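Local coordinates for protein dihydroorotase (Campylobacter jejuni subsp. jejuni, PDB 3PNU) that probably catalyses, with two zinc ions per subunit, the reversible cyclization of carbamoyl aspartate to dihydroorotate in pyrimidine biosynthesis, at residues N168-Y173 / T192-E197; L198-E203 / C246-S251. One frame throughout, in Å; residues are numbered along the deposited sequence.

In the fold
Helix 193-201 takes part in both contacts, and three outer helices, 170-179, 193-201 and 239-250, are tied together through it. Interaction 1 joins its first turn to the start of helix 170-179; interaction 2 joins its last turn to the end of helix 239-250. Along the chain interaction 1 closes before interaction 2 opens, and their centres lie about 12 Å apart on the same side of the chain's centre. They touch directly, with L198 CD2 packed on the A170 backbone and C196 against L248. Beneath run parallel strands 152-154, 185-187, 205-209 and 256-258, so the two contacts belong to the helical layer of the TIM barrel that holds the zinc site.

Interaction 1. Residues N168-Y173 / T192-E197; sequences NFAKIY and TKTLCE
L195 reaches from helix 193-201 into the start of helix 170-179, and its two methyls share out the apolar contact. CD2 lies 3.9 Å from the CB of A170, while CD1 meets the ring of Y173, its carbon 3.8 Å from CE2 and close to the ring plane, so the methyl approaches an edge. The leucine side chain lies roughly perpendicular to that of the tyrosine. With CG of L195 placed anti to its own carbonyl carbon (chi1 -64°), the fork spreads between the alanine and the tyrosine. T194 adds a second methyl on A170: its CG2 sits 3.9 Å from the alanine CB. The small side chain of A170 lets the backbones come close here, with the CA atoms of A170 and L195 6.7 Å apart.

Within 168-173 the aromatic packing continues. CE2 of F169 stands 3.8 Å above the plane of the Y173 ring, over its centre, while CD2 of Y173 lies at the edge of the F169 ring, in its plane.

Polar bonds organise the margin of the contact. T192 is the N-cap of helix 193-201: its OG1 accepts from L195 N at 3.1 Å with an N-H...O angle of 154°, and the same hydroxyl is also hydrogen-bonded to E166. The hydroxyl of T194 bonds to S167 OG, which leaves its methyl to face A170.

Y173 also packs on V154, I185 and M187, and its side chain is about 6 Å from that of the zinc ligand H155. Here two neighbouring outer helices of a TIM barrel meet through small and branched side chains, with the tyrosine leading inward to strands 152-154 and 185-187, near the binuclear zinc centre.

Interaction 2. Residues L198-E203 / C246-S251; sequences LLKDYE and CELAFS
L248, on helix 239-250, splits its two methyls between consecutive residues of helix 193-201: CD1 goes to L199 and CD2 to K200. The leucine pair meets methyl to methyl, with L199 CD2 3.9 Å from L248 CD1, and the two side chains run antiparallel, side by side. L199 has CG anti to the backbone N (chi1 -175°) and L248 has its CG anti to the carbonyl carbon (chi1 -70°); these settings send L199 CD2 and L248 CD1 toward each other across the gap between the helices. The branches bridge backbones that are well separated, since even the nearest CA atoms, those of L199 and L248, are 10.3 Å apart.

K200 gets there by a different route. Its chain bends at chi2 (-79°) and then runs extended through its outer torsions, which carries the end of the side chain alongside L248. CE lies 4.0 Å from L248 CD2, and NZ comes to 3.8 Å from the same methyl. The ammonium has other neighbours: a cation-pi interaction with Y253, and E247 OE2 5.1 Å from NZ. The glutamate is too far for a direct bond, but its negative charge would probably still favour the lysine's position.

Below the leucines the layer closes on the sheet. Both L199 and L248 rest on V256 of strand 256-258 and touch Y253, and L199 also packs on A207 of strand 205-209. The backbone oxygen of L199 accepts from K255 NZ, a further tie to the residues just ahead of strand 256-258.

Away from the annotated sites, this is packing between outer helices of a TIM barrel: leucines fill the buried side over two adjacent parallel strands, and the end of a lysine chain, CE and NZ, lies along the L248 methyl at the exposed margin.

Interaction 1. Residues N168-Y173 / T192-E197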
ATOM      1  N   ASN A 168      14.410   4.056   9.223  1.00 32.56           N
ATOM      2  CA  ASN A 168      14.692   5.255  10.001  1.00 32.82           C
ATOM      3  C   ASN A 168      14.796   4.943  11.484  1.00 32.53           C
ATOM      4  O   ASN A 168      15.350   5.738  12.252  1.00 33.07           O
ATOM      5  CB  ASN A 168      13.648   6.371   9.744  1.00 32.82           C
ATOM      6  CG  ASN A 168      13.633   6.829   8.299  1.00 29.79           C
ATOM      7  OD1 ASN A 168      14.461   6.414   7.503  1.00 30.70           O
ATOM      8  ND2 ASN A 168      12.683   7.672   7.957  1.00 29.98           N
ATOM      9  N   PHE A 169      14.265   3.797  11.897  1.00 32.41           N
ATOM     10  CA  PHE A 169      14.321   3.408  13.306  1.00 31.56           C
ATOM     11  C   PHE A 169      15.710   2.818  13.658  1.00 32.62           C
ATOM     12  O   PHE A 169      16.048   2.643  14.812  1.00 29.88           O
ATOM     13  CB  PHE A 169      13.227   2.405  13.625  1.00 31.45           C
ATOM     14  CG  PHE A 169      12.939   2.291  15.088  1.00 32.79           C
ATOM     15  CD1 PHE A 169      11.984   3.105  15.673  1.00 30.67           C
ATOM     16  CD2 PHE A 169      13.640   1.412  15.880  1.00 33.65           C
ATOM     17  CE1 PHE A 169      11.729   3.023  17.023  1.00 36.34           C
ATOM     18  CE2 PHE A 169      13.394   1.326  17.232  1.00 35.39           C
ATOM     19  CZ  PHE A 169      12.443   2.127  17.810  1.00 36.19           C
ATOM     20  N   ALA A 170      16.508   2.528  12.639  1.00 33.44           N
ATOM     21  CA  ALA A 170      17.829   1.950  12.835  1.00 34.88           C
ATOM     22  C   ALA A 170      18.714   2.761  13.789  1.00 36.62           C
ATOM     23  O   ALA A 170      19.399   2.191  14.643  1.00 39.32           O
ATOM     24  CB  ALA A 170      18.526   1.786  11.479  1.00 33.60           C
ATOM     25  N   LYS A 171      18.697   4.080  13.655  1.00 36.51           N
ATOM     26  CA  LYS A 171      19.548   4.944  14.492  1.00 36.11           C
ATOM     27  C   LYS A 171      19.141   4.808  15.937  1.00 35.43           C
ATOM     28  O   LYS A 171      19.984   4.919  16.804  1.00 37.50           O
ATOM     29  CB  LYS A 171      19.480   6.429  14.054  1.00 34.93           C
ATOM     30  CG  LYS A 171      18.113   7.091  14.310  1.00 37.34           C
ATOM     31  CD  LYS A 171      17.849   8.258  13.330  1.00 43.49           C
ATOM     32  CE  LYS A 171      16.371   8.589  13.271  1.00 46.08           C
ATOM     33  NZ  LYS A 171      15.991   9.091  11.946  1.00 49.30           N
ATOM     34  N   ILE A 172      17.856   4.568  16.197  1.00 33.01           N
ATOM     35  CA  ILE A 172      17.397   4.370  17.564  1.00 33.10           C
ATOM     36  C   ILE A 172      17.937   3.045  18.149  1.00 34.49           C
ATOM     37  O   ILE A 172      18.543   3.036  19.216  1.00 35.46           O
ATOM     38  CB  ILE A 172      15.882   4.425  17.655  1.00 32.84           C
ATOM     39  CG1 ILE A 172      15.414   5.831  17.268  1.00 31.67           C
ATOM     40  CG2 ILE A 172      15.418   4.072  19.069  1.00 30.24           C
ATOM     41  CD1 ILE A 172      13.945   5.970  17.159  1.00 37.32           C
ATOM     42  N   TYR A 173      17.724   1.928  17.465  1.00 34.77           N
ATOM     43  CA  TYR A 173      18.283   0.667  17.926  1.00 34.93           C
ATOM     44  C   TYR A 173      19.788   0.776  18.159  1.00 36.99           C
ATOM     45  O   TYR A 173      20.338   0.129  19.036  1.00 37.14           O
ATOM     46  CB  TYR A 173      18.124  -0.440  16.882  1.00 32.62           C
ATOM     47  CG  TYR A 173      16.808  -1.095  16.833  1.00 32.81           C
ATOM     48  CD1 TYR A 173      16.214  -1.601  18.004  1.00 33.35           C
ATOM     49  CD2 TYR A 173      16.158  -1.311  15.621  1.00 28.06           C
ATOM     50  CE1 TYR A 173      15.005  -2.237  17.965  1.00 29.10           C
ATOM     51  CE2 TYR A 173      14.931  -1.985  15.579  1.00 29.97           C
ATOM     52  CZ  TYR A 173      14.364  -2.434  16.745  1.00 25.85           C
ATOM     53  OH  TYR A 173      13.156  -3.088  16.714  1.00 31.24           O
ATOM     54  N   THR A 192      13.593  -5.148   6.611  1.00 32.39           N
ATOM     55  CA  THR A 192      14.465  -4.384   5.752  1.00 32.91           C
ATOM     56  C   THR A 192      15.891  -4.896   5.746  1.00 34.38           C
ATOM     57  O   THR A 192      16.382  -5.482   6.722  1.00 35.56           O
ATOM     58  CB  THR A 192      14.582  -2.935   6.255  1.00 33.60           C
ATOM     59  OG1 THR A 192      15.173  -2.937   7.562  1.00 34.97           O
ATOM     60  CG2 THR A 192      13.210  -2.232   6.302  1.00 33.21           C
ATOM     61  N   LYS A 193      16.574  -4.636   4.649  1.00 35.65           N
ATOM     62  CA  LYS A 193      17.971  -4.985   4.530  1.00 35.85           C
ATOM     63  C   LYS A 193      18.756  -4.161   5.555  1.00 35.50           C
ATOM     64  O   LYS A 193      19.742  -4.623   6.116  1.00 34.47           O
ATOM     65  CB  LYS A 193      18.439  -4.704   3.116  1.00 37.52           C
ATOM     66  CG  LYS A 193      19.892  -5.089   2.826  1.00 41.09           C
ATOM     67  CD  LYS A 193      20.178  -4.950   1.353  1.00 44.97           C
ATOM     68  CE  LYS A 193      21.640  -5.205   1.031  1.00 52.73           C
ATOM     69  NZ  LYS A 193      21.890  -5.095  -0.436  1.00 58.39           N
ATOM     70  N   THR A 194      18.298  -2.944   5.818  1.00 34.51           N
ATOM     71  CA  THR A 194      18.957  -2.101   6.789  1.00 35.11           C
ATOM     72  C   THR A 194      19.080  -2.810   8.131  1.00 35.14           C
ATOM     73  O   THR A 194      20.136  -2.764   8.744  1.00 37.31           O
ATOM     74  CB  THR A 194      18.187  -0.779   7.030  1.00 36.19           C
ATOM     75  OG1 THR A 194      17.940  -0.125   5.779  1.00 37.97           O
ATOM     76  CG2 THR A 194      18.968   0.151   7.968  1.00 29.81           C
ATOM     77  N   LEU A 195      18.016  -3.461   8.594  1.00 33.99           N
ATOM     78  CA  LEU A 195      18.092  -4.115   9.909  1.00 32.86           C
ATOM     79  C   LEU A 195      18.780  -5.471   9.817  1.00 34.07           C
ATOM     80  O   LEU A 195      19.383  -5.934  10.783  1.00 33.88           O
ATOM     81  CB  LEU A 195      16.735  -4.163  10.627  1.00 29.09           C
ATOM     82  CG  LEU A 195      16.169  -2.782  10.984  1.00 29.14           C
ATOM     83  CD1 LEU A 195      14.943  -2.904  11.895  1.00 24.27           C
ATOM     84  CD2 LEU A 195      17.224  -1.881  11.686  1.00 24.70           C
ATOM     85  N   CYS A 196      18.706  -6.112   8.664  1.00 36.17           N
ATOM     86  CA  CYS A 196      19.458  -7.346   8.492  1.00 38.48           C
ATOM     87  C   CYS A 196      20.934  -7.033   8.698  1.00 37.54           C
ATOM     88  O   CYS A 196      21.624  -7.762   9.372  1.00 38.98           O
ATOM     89  CB  CYS A 196      19.250  -7.955   7.112  1.00 38.02           C
ATOM     90  SG  CYS A 196      17.579  -8.549   6.888  1.00 40.27           S
ATOM     91  N   GLU A 197      21.402  -5.938   8.128  1.00 37.83           N
ATOM     92  CA  GLU A 197      22.813  -5.535   8.258  1.00 39.28           C
ATOM     93  C   GLU A 197      23.177  -5.046   9.644  1.00 38.66           C
ATOM     94  O   GLU A 197      24.196  -5.460  10.184  1.00 39.91           O
ATOM     95  CB  GLU A 197      23.165  -4.473   7.209  1.00 40.07           C
ATOM     96  CG  GLU A 197      23.191  -5.071   5.794  1.00 44.81           C
ATOM     97  CD  GLU A 197      23.399  -4.053   4.680  1.00 52.27           C
ATOM     98  OE1 GLU A 197      23.497  -2.832   4.951  1.00 52.40           O
ATOM     99  OE2 GLU A 197      23.453  -4.495   3.510  1.00 57.72           O
TER

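Interaction 2. Residues L198-E203 / C246-S251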
ATOM      1  N   LEU A 198      22.336  -4.188  10.226  1.00 37.72           N
ATOM      2  CA  LEU A 198      22.589  -3.645  11.563  1.00 38.07           C
ATOM      3  C   LEU A 198      22.714  -4.758  12.609  1.00 38.91           C
ATOM      4  O   LEU A 198      23.423  -4.610  13.579  1.00 40.69           O
ATOM      5  CB  LEU A 198      21.475  -2.683  11.991  1.00 37.48           C
ATOM      6  CG  LEU A 198      21.701  -1.878  13.282  1.00 39.49           C
ATOM      7  CD1 LEU A 198      22.790  -0.775  13.098  1.00 38.93           C
ATOM      8  CD2 LEU A 198      20.418  -1.240  13.741  1.00 36.44           C
ATOM      9  N   LEU A 199      22.013  -5.862  12.398  1.00 38.98           N
ATOM     10  CA  LEU A 199      22.046  -7.005  13.291  1.00 39.37           C
ATOM     11  C   LEU A 199      23.480  -7.493  13.535  1.00 41.26           C
ATOM     12  O   LEU A 199      23.802  -7.945  14.635  1.00 40.04           O
ATOM     13  CB  LEU A 199      21.232  -8.142  12.680  1.00 36.69           C
ATOM     14  CG  LEU A 199      20.991  -9.427  13.462  1.00 38.84           C
ATOM     15  CD1 LEU A 199      20.258  -9.193  14.797  1.00 31.19           C
ATOM     16  CD2 LEU A 199      20.186 -10.429  12.588  1.00 38.41           C
ATOM     17  N   LYS A 200      24.316  -7.412  12.496  1.00 43.34           N
ATOM     18  CA  LYS A 200      25.706  -7.872  12.558  1.00 44.57           C
ATOM     19  C   LYS A 200      26.625  -6.880  13.255  1.00 44.53           C
ATOM     20  O   LYS A 200      27.708  -7.236  13.645  1.00 46.27           O
ATOM     21  CB  LYS A 200      26.280  -8.005  11.149  1.00 45.44           C
ATOM     22  CG  LYS A 200      25.461  -8.774  10.103  1.00 49.64           C
ATOM     23  CD  LYS A 200      25.544 -10.281  10.189  1.00 50.23           C
ATOM     24  CE  LYS A 200      24.871 -10.892   8.944  1.00 52.06           C
ATOM     25  NZ  LYS A 200      25.063 -12.351   8.802  1.00 55.37           N
ATOM     26  N   ASP A 201      26.217  -5.620  13.386  1.00 45.30           N
ATOM     27  CA  ASP A 201      27.097  -4.597  13.972  1.00 44.24           C
ATOM     28  C   ASP A 201      27.160  -4.552  15.493  1.00 44.08           C
ATOM     29  O   ASP A 201      28.062  -3.934  16.033  1.00 44.53           O
ATOM     30  CB  ASP A 201      26.703  -3.190  13.482  1.00 43.88           C
ATOM     31  CG  ASP A 201      26.886  -2.995  11.970  1.00 46.74           C
ATOM     32  OD1 ASP A 201      27.546  -3.834  11.305  1.00 47.02           O
ATOM     33  OD2 ASP A 201      26.356  -1.976  11.450  1.00 46.41           O
ATOM     34  N   TYR A 202      26.207  -5.150  16.202  1.00 44.19           N
ATOM     35  CA  TYR A 202      26.239  -5.080  17.672  1.00 44.40           C
ATOM     36  C   TYR A 202      25.908  -6.427  18.274  1.00 44.68           C
ATOM     37  O   TYR A 202      24.922  -7.061  17.902  1.00 46.48           O
ATOM     38  CB  TYR A 202      25.293  -3.977  18.198  1.00 44.17           C
ATOM     39  CG  TYR A 202      25.680  -2.577  17.752  1.00 43.95           C
ATOM     40  CD1 TYR A 202      26.479  -1.750  18.554  1.00 39.31           C
ATOM     41  CD2 TYR A 202      25.253  -2.077  16.514  1.00 43.50           C
ATOM     42  CE1 TYR A 202      26.846  -0.448  18.127  1.00 37.12           C
ATOM     43  CE2 TYR A 202      25.606  -0.796  16.085  1.00 43.45           C
ATOM     44  CZ  TYR A 202      26.409   0.013  16.894  1.00 42.86           C
ATOM     45  OH  TYR A 202      26.752   1.268  16.445  1.00 42.34           O
ATOM     46  N   GLU A 203      26.733  -6.869  19.209  1.00 45.29           N
ATOM     47  CA  GLU A 203      26.546  -8.185  19.829  1.00 46.60           C
ATOM     48  C   GLU A 203      25.243  -8.334  20.588  1.00 44.30           C
ATOM     49  O   GLU A 203      24.730  -9.420  20.687  1.00 44.24           O
ATOM     50  CB  GLU A 203      27.709  -8.506  20.768  1.00 47.74           C
ATOM     51  CG  GLU A 203      29.030  -8.673  20.042  1.00 55.40           C
ATOM     52  CD  GLU A 203      30.213  -8.736  20.986  1.00 64.20           C
ATOM     53  OE1 GLU A 203      31.316  -8.355  20.550  1.00 72.25           O
ATOM     54  OE2 GLU A 203      30.043  -9.139  22.160  1.00 67.29           O
ATOM     55  N   CYS A 246      15.506 -13.672   3.789  1.00 42.03           N
ATOM     56  CA  CYS A 246      15.600 -15.090   3.441  1.00 44.27           C
ATOM     57  C   CYS A 246      17.021 -15.635   3.653  1.00 44.34           C
ATOM     58  O   CYS A 246      17.205 -16.723   4.162  1.00 43.29           O
ATOM     59  CB  CYS A 246      15.146 -15.331   1.990  1.00 44.54           C
ATOM     60  SG  CYS A 246      13.397 -15.149   1.757  1.00 44.86           S
ATOM     61  N   GLU A 247      18.017 -14.866   3.261  1.00 46.18           N
ATOM     62  CA  GLU A 247      19.406 -15.258   3.441  1.00 47.60           C
ATOM     63  C   GLU A 247      19.717 -15.499   4.934  1.00 47.26           C
ATOM     64  O   GLU A 247      20.431 -16.438   5.274  1.00 48.17           O
ATOM     65  CB  GLU A 247      20.311 -14.201   2.800  1.00 48.42           C
ATOM     66  CG  GLU A 247      21.815 -14.487   2.780  1.00 56.34           C
ATOM     67  CD  GLU A 247      22.539 -14.131   4.088  1.00 67.79           C
ATOM     68  OE1 GLU A 247      23.773 -14.355   4.165  1.00 72.39           O
ATOM     69  OE2 GLU A 247      21.889 -13.614   5.030  1.00 75.42           O
ATOM     70  N   LEU A 248      19.159 -14.688   5.827  1.00 46.27           N
ATOM     71  CA  LEU A 248      19.418 -14.871   7.256  1.00 45.23           C
ATOM     72  C   LEU A 248      18.686 -16.088   7.785  1.00 44.64           C
ATOM     73  O   LEU A 248      19.242 -16.878   8.535  1.00 44.07           O
ATOM     74  CB  LEU A 248      19.024 -13.637   8.077  1.00 44.78           C
ATOM     75  CG  LEU A 248      19.851 -12.350   7.946  1.00 45.60           C
ATOM     76  CD1 LEU A 248      19.259 -11.275   8.850  1.00 42.70           C
ATOM     77  CD2 LEU A 248      21.326 -12.566   8.298  1.00 43.25           C
ATOM     78  N   ALA A 249      17.427 -16.227   7.410  1.00 44.86           N
ATOM     79  CA  ALA A 249      16.630 -17.353   7.862  1.00 45.24           C
ATOM     80  C   ALA A 249      17.167 -18.663   7.288  1.00 45.43           C
ATOM     81  O   ALA A 249      17.433 -19.612   8.026  1.00 47.09           O
ATOM     82  CB  ALA A 249      15.161 -17.159   7.478  1.00 43.86           C
ATOM     83  N   PHE A 250      17.357 -18.706   5.975  1.00 45.53           N
ATOM     84  CA  PHE A 250      17.812 -19.941   5.317  1.00 45.00           C
ATOM     85  C   PHE A 250      19.175 -20.405   5.773  1.00 45.30           C
ATOM     86  O   PHE A 250      19.423 -21.603   5.800  1.00 46.67           O
ATOM     87  CB  PHE A 250      17.796 -19.834   3.786  1.00 44.18           C
ATOM     88  CG  PHE A 250      16.439 -19.561   3.202  1.00 41.53           C
ATOM     89  CD1 PHE A 250      15.296 -20.053   3.800  1.00 38.87           C
ATOM     90  CD2 PHE A 250      16.317 -18.883   2.003  1.00 41.15           C
ATOM     91  CE1 PHE A 250      14.038 -19.817   3.240  1.00 41.70           C
ATOM     92  CE2 PHE A 250      15.069 -18.656   1.441  1.00 39.89           C
ATOM     93  CZ  PHE A 250      13.932 -19.125   2.065  1.00 37.85           C
ATOM     94  N   SER A 251      20.055 -19.473   6.128  1.00 45.48           N
ATOM     95  CA  SER A 251      21.389 -19.828   6.597  1.00 44.84           C
ATOM     96  C   SER A 251      21.372 -20.199   8.085  1.00 44.82           C
ATOM     97  O   SER A 251      22.379 -20.620   8.624  1.00 46.15           O
ATOM     98  CB  SER A 251      22.340 -18.661   6.413  1.00 44.64           C
ATOM     99  OG  SER A 251      21.993 -17.590   7.296  1.00 46.48           O
TER